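Local coordinates for protein VMB-1 (Vibrio alginolyticus, PDB 6LF4) that probably hydrolyses beta-lactam antibiotics to substituted beta-amino acids as a zinc-dependent class B metallo-beta-lactamase, at residues A[76-81]-A[99-104]; A[82-87]-A[142-147]; A[163-168]-A[215-220]. All coordinates share one frame; numbering follows the deposited sequence.

Contact 1 of 3, residues A[76-81]-A[99-104]; sequences KSAVVT and IKTYAT
Tyr-102 leans back along its strand toward Ser-77 of the neighbouring strand, in a parallel pair that forms the two beta arms of a beta-alpha-beta crossover; helices 85-88 and 91-96 lie in the connection. With CG anti to the carbonyl carbon and beside the backbone N (chi1 -72°), the phenol ring is carried back past Ala-78. Its edge, not its face, meets the partner: Tyr-102 CE1 lies 3.8 Å from Ser-77 CB, and the CD1 corner faces Ala-78 O close to the ring plane. Val-79 comes in nearly at right angles to the tyrosine, presenting its CG2 methyl, which stands 4.2 Å from Tyr-102 CB. Phe-128, from strand 127-129 of the other sheet, meets the tyrosine ring on this face, and Phe-130 packs on Ser-77 and Val-79, while Ser-77 OG turns to His-50 of strand 48-52. On the other face Ala-78 and Thr-101 pack against Leu-94 of helix 91-96, and the threonine hydroxyl bonds to Asn-95. Backbone bonds fix the offset that puts these groups side by side. Ala-78 is gripped through both its N-H, which donates to Lys-100 O, and its carbonyl, which accepts from Tyr-102 N at 2.8 Å from Ala-78 O. Val-80 N then donates to Tyr-102 O almost straight (166° at the hydrogen). Beyond this bond the strands begin to part, though Val-80 CG2 still touches Ala-103 CB at 3.7 Å. A water fills in for the next direct bond, donating to Val-80 O at 2.7 Å and accepting from Thr-104 N.

Contact 2 of 3, residues A[82-87]-A[142-147]; sequences HFHEDA and AGHTED. With ZN (zinc ion), chain E; ZN (zinc ion), chain F; LMP ((2~{S},3~{R},4~{S})-2-[(2~{S},3~{R})-1,3-bis(oxidanyl)-1-oxidanylidene-butan-2-yl]-4-[(3~{S},5~{S})-5-(dimethylcarbamoy l)pyrrolidin-3-yl]sulfanyl-3-methyl-3,4-dihydro-2~{H}-pyrrole-5-carboxylic acid), chain G.
His-82, His-84 and His-144 converge on the zinc ion of chain E, the first two from one loop and the third from the other. His-82 NE2 binds at 2.1 Å and His-144 NE2 at 2.0 Å from this zinc ion, whereas His-84 uses ND1, so its ring is hung from the metal by the nitrogen nearer its backbone. The His-82 and His-144 side chains cross at about a right angle, with ring planes at 87°. The side chains of His-84 and His-144 come in from opposite directions and meet rim to rim, neither ring over the face of the other. The fourth ligand is O72 of the bound ring-opened carbapenem product, 2.4 Å from the same zinc ion; this oxygen also binds the zinc ion of chain F, which Asp-86 OD2 holds. Cys-163, His-205 and the product's N4 complete that second site.

Behind the ligands, Thr-145 and Asp-147 brace the histidine loop. The Thr-145 methyl CG2 wedges against His-84 CE1 at 3.5 Å and touches Phe-83 CE1, while its hydroxyl lies beside His-82 CB and donates a short bond to Asp-147 OD1 from above the carboxylate plane. The other oxygen, Asp-147 OD2, takes a weak bond from Phe-83 N (2.9 Å) and a further one from Thr-107. Phe-83 CD1 meets Asp-147 OD1 at the ring edge, and one face of the phenyl ring is covered by His-84 CD2. The far nitrogen of His-84, NE2, bonds to Asp-178, which fixes the rotation of the ring and probably makes it a stronger zinc donor. The sequence from His-82 to Asp-86 is the HxHxD motif of the metallo-beta-lactamase superfamily, joined by His-144 to form the three-histidine zinc site of class B1 enzymes.

Contact 3 of 3, residues A[163-168]-A[215-220]; sequences CFVKSL and KHTQAL. With ZN (zinc ion), chain F; LMP ((2~{S},3~{R},4~{S})-2-[(2~{S},3~{R})-1,3-bis(oxidanyl)-1-oxidanylidene-butan-2-yl]-4-[(3~{S},5~{S})-5-(dimethylcarbamoy l)pyrrolidin-3-yl]sulfanyl-3-methyl-3,4-dihydro-2~{H}-pyrrole-5-carboxylic acid), chain G.
The loop segment 163-168 runs past one side of helix 215-220, with Lys-166 CA 5.5 Å from Thr-217 CA at the closest pairing of backbones. In this metallo-beta-lactamase fold the loop carries a zinc ligand, Cys-163, and the C-terminal helix 212-224 backs it. Thr-217 is the main link. Its OG1 accepts a fairly straight bond (163°) from Lys-166 N, 2.8 Å from that OG1, and also bonds to Leu-213 O one helical turn earlier. The threonine methyl, CG2, points to Phe-164 O, a carbonyl that Trp-184 NE1 also engages.

Further along the loop, Ser-167 and Leu-168 meet the ring of His-216, which stands between two neighbours: Leu-168 O over one face and Leu-220 CG over the opposite one. Though Leu-168 O and His-216 NE2 are 2.9 Å apart, the angle is too poor for a hydrogen bond; NE2 bonds instead to Asn-170 O. Ser-167 O sits at the edge of the ring, beside CD2.

Lys-166 CB rests near Thr-217 OG1 and Leu-220 CD1, but the chain bends at chi2 (-65°) and again at chi3, carrying the ammonium group away from the helix to the active site. There NZ donates to Cys-163 O at 2.9 Å, on a lone pair in the carbonyl plane, and Lys-166 NZ also lies 2.5 Å from O32 of the product's carboxylate.

In the fold
Contact 2 holds ligands of both zinc ions, and contact 3 adds one to the chain F ion. Strand 74-79 of contact 1 leads directly into the histidine loop of contact 2, and the two touch where Val-80 CG1 meets Ala-87 O at 3.5 Å; Val-80 is about 11 Å, side chain to metal, from a zinc ion. Contacts 2 and 3 share the zinc ion of chain F and the product. Across them Asp-86 OD2 and Cys-163 SG, both ligands of that metal, are 3.4 Å apart. ZN of chain E and ZN of chain F are 4.0 Å apart. Contacts 1 and 3, with centres about 25 Å apart, lie on opposite sides of the chain's centre.

Contact 1 of 3, residues A[76-81]-A[99-104]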
loop_
_atom_site.group_PDB
_atom_site.type_symbol
_atom_site.label_atom_id
_atom_site.label_comp_id
_atom_site.label_asym_id
_atom_site.label_seq_id
_atom_site.Cartn_x
_atom_site.Cartn_y
_atom_site.Cartn_z
ATOM N N LYS A 76 -9.488 -5.939 -12.480
ATOM C CA LYS A 76 -9.429 -4.808 -13.450
ATOM C C LYS A 76 -8.057 -4.130 -13.386
ATOM O O LYS A 76 -7.494 -3.846 -14.443
ATOM C CB LYS A 76 -10.510 -3.770 -13.129
ATOM C CG LYS A 76 -11.089 -3.041 -14.325
ATOM C CD LYS A 76 -11.964 -3.918 -15.198
ATOM C CE LYS A 76 -12.520 -3.170 -16.390
ATOM N NZ LYS A 76 -11.544 -3.103 -17.503
ATOM N N SER A 77 -7.556 -3.858 -12.178
ATOM C CA SER A 77 -6.401 -2.948 -11.969
ATOM C C SER A 77 -5.766 -3.190 -10.600
ATOM O O SER A 77 -6.424 -3.785 -9.692
ATOM C CB SER A 77 -6.823 -1.502 -12.119
ATOM O OG SER A 77 -7.601 -1.108 -11.009
ATOM N N ALA A 78 -4.510 -2.756 -10.506
ATOM C CA ALA A 78 -3.689 -2.698 -9.291
ATOM C C ALA A 78 -3.025 -1.320 -9.231
ATOM O O ALA A 78 -2.567 -0.860 -10.275
ATOM C CB ALA A 78 -2.638 -3.785 -9.323
ATOM N N VAL A 79 -2.965 -0.722 -8.038
ATOM C CA VAL A 79 -2.155 0.505 -7.781
ATOM C C VAL A 79 -1.059 0.079 -6.794
ATOM O O VAL A 79 -1.366 -0.611 -5.822
ATOM C CB VAL A 79 -3.014 1.677 -7.267
ATOM C CG1 VAL A 79 -3.668 1.373 -5.929
ATOM C CG2 VAL A 79 -2.216 2.973 -7.161
ATOM N N VAL A 80 0.179 0.460 -7.064
ATOM C CA VAL A 80 1.333 0.198 -6.159
ATOM C C VAL A 80 1.644 1.500 -5.409
ATOM O O VAL A 80 1.632 2.576 -6.043
ATOM C CB VAL A 80 2.537 -0.351 -6.940
ATOM C CG1 VAL A 80 2.165 -1.616 -7.709
ATOM C CG2 VAL A 80 3.136 0.675 -7.865
ATOM N N THR A 81 1.886 1.399 -4.107
ATOM C CA THR A 81 1.962 2.560 -3.184
ATOM C C THR A 81 3.421 3.029 -3.035
ATOM O O THR A 81 3.616 4.178 -2.610
ATOM C CB THR A 81 1.172 2.261 -1.904
ATOM O OG1 THR A 81 1.647 1.081 -1.268
ATOM C CG2 THR A 81 -0.312 2.106 -2.189
ATOM N N ILE A 99 -3.317 -7.294 -16.462
ATOM C CA ILE A 99 -3.992 -6.507 -15.391
ATOM C C ILE A 99 -3.283 -5.148 -15.347
ATOM O O ILE A 99 -2.054 -5.162 -15.156
ATOM C CB ILE A 99 -3.931 -7.267 -14.051
ATOM C CG1 ILE A 99 -4.496 -8.683 -14.214
ATOM C CG2 ILE A 99 -4.629 -6.479 -12.952
ATOM C CD1 ILE A 99 -4.460 -9.532 -12.970
ATOM N N LYS A 100 -4.021 -4.048 -15.554
ATOM C CA LYS A 100 -3.495 -2.657 -15.554
ATOM C C LYS A 100 -2.776 -2.421 -14.221
ATOM O O LYS A 100 -3.372 -2.716 -13.173
ATOM C CB LYS A 100 -4.604 -1.607 -15.654
ATOM C CG LYS A 100 -5.289 -1.443 -16.999
ATOM C CD LYS A 100 -6.237 -0.245 -16.985
ATOM C CE LYS A 100 -7.109 -0.141 -18.219
ATOM N NZ LYS A 100 -6.318 -0.279 -19.466
ATOM N N THR A 101 -1.538 -1.945 -14.268
ATOM C CA THR A 101 -0.798 -1.490 -13.064
ATOM C C THR A 101 -0.716 0.036 -13.096
ATOM O O THR A 101 -0.422 0.598 -14.152
ATOM C CB THR A 101 0.541 -2.219 -12.943
ATOM O OG1 THR A 101 1.277 -2.062 -14.158
ATOM C CG2 THR A 101 0.323 -3.681 -12.603
ATOM N N TYR A 102 -1.038 0.675 -11.977
ATOM C CA TYR A 102 -0.926 2.144 -11.805
ATOM C C TYR A 102 0.181 2.447 -10.810
ATOM O O TYR A 102 0.224 1.821 -9.772
ATOM C CB TYR A 102 -2.233 2.738 -11.323
ATOM C CG TYR A 102 -3.307 2.754 -12.376
ATOM C CD1 TYR A 102 -4.130 1.654 -12.565
ATOM C CD2 TYR A 102 -3.539 3.883 -13.140
ATOM C CE1 TYR A 102 -5.138 1.662 -13.515
ATOM C CE2 TYR A 102 -4.568 3.922 -14.076
ATOM C CZ TYR A 102 -5.367 2.805 -14.262
ATOM O OH TYR A 102 -6.366 2.799 -15.180
ATOM N N ALA A 103 1.039 3.392 -11.164
ATOM C CA ALA A 103 2.130 3.909 -10.317
ATOM C C ALA A 103 2.296 5.383 -10.664
ATOM O O ALA A 103 2.066 5.730 -11.816
ATOM C CB ALA A 103 3.400 3.134 -10.574
ATOM N N THR A 104 2.692 6.223 -9.718
ATOM C CA THR A 104 3.044 7.626 -10.044
ATOM C C THR A 104 4.286 7.644 -10.934
ATOM O O THR A 104 5.018 6.642 -10.969
ATOM C CB THR A 104 3.212 8.488 -8.797
ATOM O OG1 THR A 104 4.443 8.126 -8.172
ATOM C CG2 THR A 104 2.040 8.347 -7.859
HETATM O O HOH W 1 2.878 4.827 -6.977
#

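Contact 2 of 3, residues A[82-87]-A[142-147]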
loop_
_atom_site.group_PDB
_atom_site.type_symbol
_atom_site.label_atom_id
_atom_site.label_comp_id
_atom_site.label_asym_id
_atom_site.label_seq_id
_atom_site.Cartn_x
_atom_site.Cartn_y
_atom_site.Cartn_z
ATOM N N HIS A 82 4.407 2.216 -3.428
ATOM C CA HIS A 82 5.819 2.657 -3.540
ATOM C C HIS A 82 6.646 1.587 -4.255
ATOM O O HIS A 82 6.121 0.474 -4.443
ATOM C CB HIS A 82 6.373 3.130 -2.176
ATOM C CG HIS A 82 6.734 2.065 -1.193
ATOM N ND1 HIS A 82 5.802 1.273 -0.547
ATOM C CD2 HIS A 82 7.944 1.707 -0.704
ATOM C CE1 HIS A 82 6.427 0.480 0.303
ATOM N NE2 HIS A 82 7.739 0.752 0.224
ATOM N N PHE A 83 7.884 1.929 -4.628
ATOM C CA PHE A 83 8.750 1.135 -5.544
ATOM C C PHE A 83 9.334 -0.117 -4.879
ATOM O O PHE A 83 9.881 -0.902 -5.638
ATOM C CB PHE A 83 9.857 1.996 -6.165
ATOM C CG PHE A 83 11.066 2.301 -5.314
ATOM C CD1 PHE A 83 11.043 3.311 -4.361
ATOM C CD2 PHE A 83 12.257 1.617 -5.502
ATOM C CE1 PHE A 83 12.168 3.605 -3.600
ATOM C CE2 PHE A 83 13.384 1.916 -4.743
ATOM C CZ PHE A 83 13.338 2.910 -3.794
ATOM N N HIS A 84 9.224 -0.318 -3.561
ATOM C CA HIS A 84 9.767 -1.526 -2.873
ATOM C C HIS A 84 8.961 -2.783 -3.255
ATOM O O HIS A 84 7.785 -2.660 -3.649
ATOM C CB HIS A 84 9.776 -1.346 -1.356
ATOM C CG HIS A 84 10.750 -0.324 -0.868
ATOM N ND1 HIS A 84 10.660 0.250 0.378
ATOM C CD2 HIS A 84 11.827 0.222 -1.461
ATOM C CE1 HIS A 84 11.653 1.100 0.533
ATOM N NE2 HIS A 84 12.382 1.098 -0.580
ATOM N N GLU A 85 9.568 -3.958 -3.087
ATOM C CA GLU A 85 9.010 -5.292 -3.454
ATOM C C GLU A 85 7.741 -5.609 -2.663
ATOM O O GLU A 85 6.899 -6.344 -3.185
ATOM C CB GLU A 85 10.007 -6.410 -3.148
ATOM C CG GLU A 85 11.146 -6.474 -4.135
ATOM C CD GLU A 85 12.126 -7.604 -3.860
ATOM O OE1 GLU A 85 13.059 -7.779 -4.683
ATOM O OE2 GLU A 85 11.949 -8.310 -2.820
ATOM N N ASP A 86 7.612 -5.138 -1.436
ATOM C CA ASP A 86 6.410 -5.433 -0.618
ATOM C C ASP A 86 5.210 -4.591 -1.085
ATOM O O ASP A 86 4.144 -4.683 -0.433
ATOM C CB ASP A 86 6.683 -5.254 0.876
ATOM C CG ASP A 86 7.143 -3.865 1.258
ATOM O OD1 ASP A 86 7.776 -3.208 0.399
ATOM O OD2 ASP A 86 6.857 -3.450 2.404
ATOM N N ALA A 87 5.334 -3.813 -2.160
ATOM C CA ALA A 87 4.198 -3.027 -2.713
ATOM C C ALA A 87 4.075 -3.224 -4.227
ATOM O O ALA A 87 2.932 -3.299 -4.711
ATOM C CB ALA A 87 4.338 -1.566 -2.320
ATOM N N ALA A 142 7.419 13.129 0.402
ATOM C CA ALA A 142 8.403 12.100 0.767
ATOM C C ALA A 142 8.187 11.693 2.224
ATOM O O ALA A 142 7.737 12.534 3.059
ATOM C CB ALA A 142 9.794 12.621 0.487
ATOM N N GLY A 143 8.461 10.430 2.519
ATOM C CA GLY A 143 8.440 9.874 3.892
ATOM C C GLY A 143 9.304 8.634 3.956
ATOM O O GLY A 143 10.534 8.783 3.899
ATOM N N HIS A 144 8.677 7.462 3.992
ATOM C CA HIS A 144 9.339 6.140 3.859
ATOM C C HIS A 144 10.145 6.061 2.552
ATOM O O HIS A 144 11.221 5.473 2.577
ATOM C CB HIS A 144 8.293 5.028 3.992
ATOM C CG HIS A 144 8.827 3.678 3.654
ATOM N ND1 HIS A 144 9.659 2.980 4.500
ATOM C CD2 HIS A 144 8.686 2.930 2.549
ATOM C CE1 HIS A 144 9.997 1.832 3.945
ATOM N NE2 HIS A 144 9.415 1.770 2.738
ATOM N N THR A 145 9.627 6.591 1.439
ATOM C CA THR A 145 10.345 6.775 0.161
ATOM C C THR A 145 9.965 8.157 -0.398
ATOM O O THR A 145 9.003 8.765 0.111
ATOM C CB THR A 145 10.026 5.676 -0.871
ATOM O OG1 THR A 145 8.610 5.629 -1.048
ATOM C CG2 THR A 145 10.520 4.297 -0.488
ATOM N N GLU A 146 10.673 8.616 -1.425
ATOM C CA GLU A 146 10.331 9.823 -2.214
ATOM C C GLU A 146 8.925 9.674 -2.813
ATOM O O GLU A 146 8.249 10.695 -2.957
ATOM C CB GLU A 146 11.388 10.033 -3.300
ATOM C CG GLU A 146 11.071 11.145 -4.287
ATOM C CD GLU A 146 12.087 11.381 -5.402
ATOM O OE1 GLU A 146 12.905 10.465 -5.693
ATOM O OE2 GLU A 146 12.071 12.497 -5.976
ATOM N N ASP A 147 8.503 8.452 -3.135
ATOM C CA ASP A 147 7.393 8.195 -4.088
ATOM C C ASP A 147 6.144 7.709 -3.365
ATOM O O ASP A 147 5.113 7.627 -4.050
ATOM C CB ASP A 147 7.761 7.160 -5.153
ATOM C CG ASP A 147 8.089 5.796 -4.570
ATOM O OD1 ASP A 147 8.783 5.758 -3.556
ATOM O OD2 ASP A 147 7.662 4.783 -5.141
HETATM ZN ZN ZN E . 9.275 0.210 1.537
HETATM ZN ZN ZN F . 7.226 -2.160 3.964
HETATM C C1 LMP G . 10.963 -4.082 6.195
HETATM C C2 LMP G . 10.639 -2.962 7.199
HETATM C C3 LMP G . 9.607 -2.137 6.471
HETATM O O7A LMP G . 9.421 -4.187 11.730
HETATM C C6A LMP G . 8.790 -5.241 11.806
HETATM N N7A LMP G . 8.527 -5.841 12.983
HETATM C C9A LMP G . 8.818 -5.198 14.266
HETATM C C8A LMP G . 7.931 -7.178 13.058
HETATM C C5A LMP G . 8.259 -5.943 10.563
HETATM C C2A LMP G . 9.380 -6.220 9.551
HETATM N N3A LMP G . 7.293 -5.101 9.843
HETATM C C4A LMP G . 7.636 -5.057 8.418
HETATM C C1A LMP G . 9.145 -5.206 8.440
HETATM S S21 LMP G . 9.977 -3.629 8.767
HETATM C C31 LMP G . 9.298 -0.897 6.764
HETATM O O31 LMP G . 10.177 -0.157 7.167
HETATM O O32 LMP G . 8.145 -0.535 6.622
HETATM N N4 LMP G . 9.050 -2.786 5.507
HETATM C C11 LMP G . 12.430 -4.149 5.803
HETATM C C5 LMP G . 9.996 -3.825 5.033
HETATM C C6 LMP G . 10.687 -3.356 3.751
HETATM C C61 LMP G . 10.504 -4.344 2.591
HETATM O O62 LMP G . 11.156 -5.568 2.923
HETATM C C62 LMP G . 11.040 -3.822 1.278
HETATM C C7 LMP G . 10.296 -1.931 3.344
HETATM O O71 LMP G . 11.136 -1.031 3.542
HETATM O O72 LMP G . 9.166 -1.770 2.842
#

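Contact 3 of 3, residues A[163-168]-A[215-220]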
loop_
_atom_site.group_PDB
_atom_site.type_symbol
_atom_site.label_atom_id
_atom_site.label_comp_id
_atom_site.label_asym_id
_atom_site.label_seq_id
_atom_site.Cartn_x
_atom_site.Cartn_y
_atom_site.Cartn_z
ATOM N N CYS A 163 3.608 1.649 3.825
ATOM C CA CYS A 163 4.840 1.776 4.650
ATOM C C CYS A 163 5.113 3.237 5.027
ATOM O O CYS A 163 5.895 3.460 5.942
ATOM C CB CYS A 163 5.981 1.077 3.938
ATOM S SG CYS A 163 5.491 -0.637 3.618
ATOM N N PHE A 164 4.397 4.195 4.428
ATOM C CA PHE A 164 4.362 5.600 4.904
ATOM C C PHE A 164 3.852 5.660 6.355
ATOM O O PHE A 164 4.133 6.638 7.073
ATOM C CB PHE A 164 3.507 6.435 3.947
ATOM C CG PHE A 164 3.407 7.888 4.288
ATOM C CD1 PHE A 164 4.482 8.732 4.068
ATOM C CD2 PHE A 164 2.220 8.430 4.766
ATOM C CE1 PHE A 164 4.376 10.086 4.334
ATOM C CE2 PHE A 164 2.123 9.792 5.031
ATOM C CZ PHE A 164 3.207 10.602 4.827
ATOM N N VAL A 165 3.102 4.660 6.789
ATOM C CA VAL A 165 2.457 4.663 8.126
ATOM C C VAL A 165 2.981 3.471 8.922
ATOM O O VAL A 165 2.938 2.350 8.394
ATOM C CB VAL A 165 0.923 4.630 8.005
ATOM C CG1 VAL A 165 0.270 4.555 9.378
ATOM C CG2 VAL A 165 0.420 5.846 7.228
ATOM N N LYS A 166 3.419 3.720 10.149
ATOM C CA LYS A 166 3.907 2.645 11.058
ATOM C C LYS A 166 2.766 2.240 12.006
ATOM O O LYS A 166 1.894 3.082 12.317
ATOM C CB LYS A 166 5.177 3.144 11.748
ATOM C CG LYS A 166 6.322 3.494 10.809
ATOM C CD LYS A 166 6.893 2.322 10.028
ATOM C CE LYS A 166 7.270 2.688 8.604
ATOM N NZ LYS A 166 7.169 1.540 7.661
ATOM N N SER A 167 2.757 0.978 12.440
ATOM C CA SER A 167 1.847 0.447 13.486
ATOM C C SER A 167 2.179 1.117 14.833
ATOM O O SER A 167 3.297 1.646 14.984
ATOM C CB SER A 167 1.925 -1.060 13.523
ATOM O OG SER A 167 3.166 -1.483 14.071
ATOM N N LEU A 168 1.203 1.222 15.735
ATOM C CA LEU A 168 1.356 1.929 17.041
ATOM C C LEU A 168 2.552 1.364 17.826
ATOM O O LEU A 168 3.300 2.168 18.434
ATOM C CB LEU A 168 0.078 1.756 17.865
ATOM C CG LEU A 168 -0.964 2.858 17.712
ATOM C CD1 LEU A 168 -2.173 2.567 18.593
ATOM C CD2 LEU A 168 -0.365 4.219 18.040
ATOM N N LYS A 215 -0.292 10.114 13.825
ATOM C CA LYS A 215 0.398 10.976 14.819
ATOM C C LYS A 215 1.632 10.244 15.370
ATOM O O LYS A 215 2.676 10.894 15.584
ATOM C CB LYS A 215 -0.525 11.305 15.994
ATOM C CG LYS A 215 -1.919 11.773 15.612
ATOM C CD LYS A 215 -1.917 13.056 14.844
ATOM C CE LYS A 215 -3.294 13.656 14.655
ATOM N NZ LYS A 215 -4.136 13.544 15.872
ATOM N N HIS A 216 1.509 8.940 15.584
ATOM C CA HIS A 216 2.615 8.081 16.083
ATOM C C HIS A 216 3.750 8.055 15.060
ATOM O O HIS A 216 4.910 8.256 15.450
ATOM C CB HIS A 216 2.119 6.670 16.383
ATOM C CG HIS A 216 3.225 5.769 16.825
ATOM N ND1 HIS A 216 4.013 6.079 17.911
ATOM C CD2 HIS A 216 3.703 4.612 16.314
ATOM C CE1 HIS A 216 4.930 5.133 18.062
ATOM N NE2 HIS A 216 4.764 4.223 17.097
ATOM N N THR A 217 3.440 7.851 13.776
ATOM C CA THR A 217 4.478 7.845 12.709
ATOM C C THR A 217 5.138 9.217 12.659
ATOM O O THR A 217 6.386 9.262 12.511
ATOM C CB THR A 217 3.923 7.430 11.349
ATOM O OG1 THR A 217 3.359 6.131 11.522
ATOM C CG2 THR A 217 4.974 7.458 10.263
ATOM N N GLN A 218 4.351 10.291 12.750
ATOM C CA GLN A 218 4.904 11.664 12.736
ATOM C C GLN A 218 5.916 11.827 13.884
ATOM O O GLN A 218 6.959 12.468 13.677
ATOM C CB GLN A 218 3.795 12.684 12.917
ATOM C CG GLN A 218 4.233 14.106 12.634
ATOM C CD GLN A 218 3.024 15.004 12.669
ATOM O OE1 GLN A 218 2.257 14.952 13.620
ATOM N NE2 GLN A 218 2.831 15.806 11.632
ATOM N N ALA A 219 5.588 11.299 15.061
ATOM C CA ALA A 219 6.432 11.395 16.277
ATOM C C ALA A 219 7.725 10.592 16.091
ATOM O O ALA A 219 8.798 11.147 16.363
ATOM C CB ALA A 219 5.654 10.920 17.479
ATOM N N LEU A 220 7.632 9.348 15.650
ATOM C CA LEU A 220 8.829 8.524 15.319
ATOM C C LEU A 220 9.761 9.313 14.399
ATOM O O LEU A 220 10.965 9.370 14.690
ATOM C CB LEU A 220 8.392 7.235 14.633
ATOM C CG LEU A 220 7.706 6.196 15.512
ATOM C CD1 LEU A 220 7.281 5.026 14.653
ATOM C CD2 LEU A 220 8.611 5.726 16.655
HETATM ZN ZN ZN F . 7.226 -2.160 3.964
HETATM C C1 LMP G . 10.963 -4.082 6.195
HETATM C C2 LMP G . 10.639 -2.962 7.199
HETATM C C3 LMP G . 9.607 -2.137 6.471
HETATM O O7A LMP G . 9.421 -4.187 11.730
HETATM C C6A LMP G . 8.790 -5.241 11.806
HETATM N N7A LMP G . 8.527 -5.841 12.983
HETATM C C9A LMP G . 8.818 -5.198 14.266
HETATM C C8A LMP G . 7.931 -7.178 13.058
HETATM C C5A LMP G . 8.259 -5.943 10.563
HETATM C C2A LMP G . 9.380 -6.220 9.551
HETATM N N3A LMP G . 7.293 -5.101 9.843
HETATM C C4A LMP G . 7.636 -5.057 8.418
HETATM C C1A LMP G . 9.145 -5.206 8.440
HETATM S S21 LMP G . 9.977 -3.629 8.767
HETATM C C31 LMP G . 9.298 -0.897 6.764
HETATM O O31 LMP G . 10.177 -0.157 7.167
HETATM O O32 LMP G . 8.145 -0.535 6.622
HETATM N N4 LMP G . 9.050 -2.786 5.507
HETATM C C11 LMP G . 12.430 -4.149 5.803
HETATM C C5 LMP G . 9.996 -3.825 5.033
HETATM C C6 LMP G . 10.687 -3.356 3.751
HETATM C C61 LMP G . 10.504 -4.344 2.591
HETATM O O62 LMP G . 11.156 -5.568 2.923
HETATM C C62 LMP G . 11.040 -3.822 1.278
HETATM C C7 LMP G . 10.296 -1.931 3.344
HETATM O O71 LMP G . 11.136 -1.031 3.542
HETATM O O72 LMP G . 9.166 -1.770 2.842
#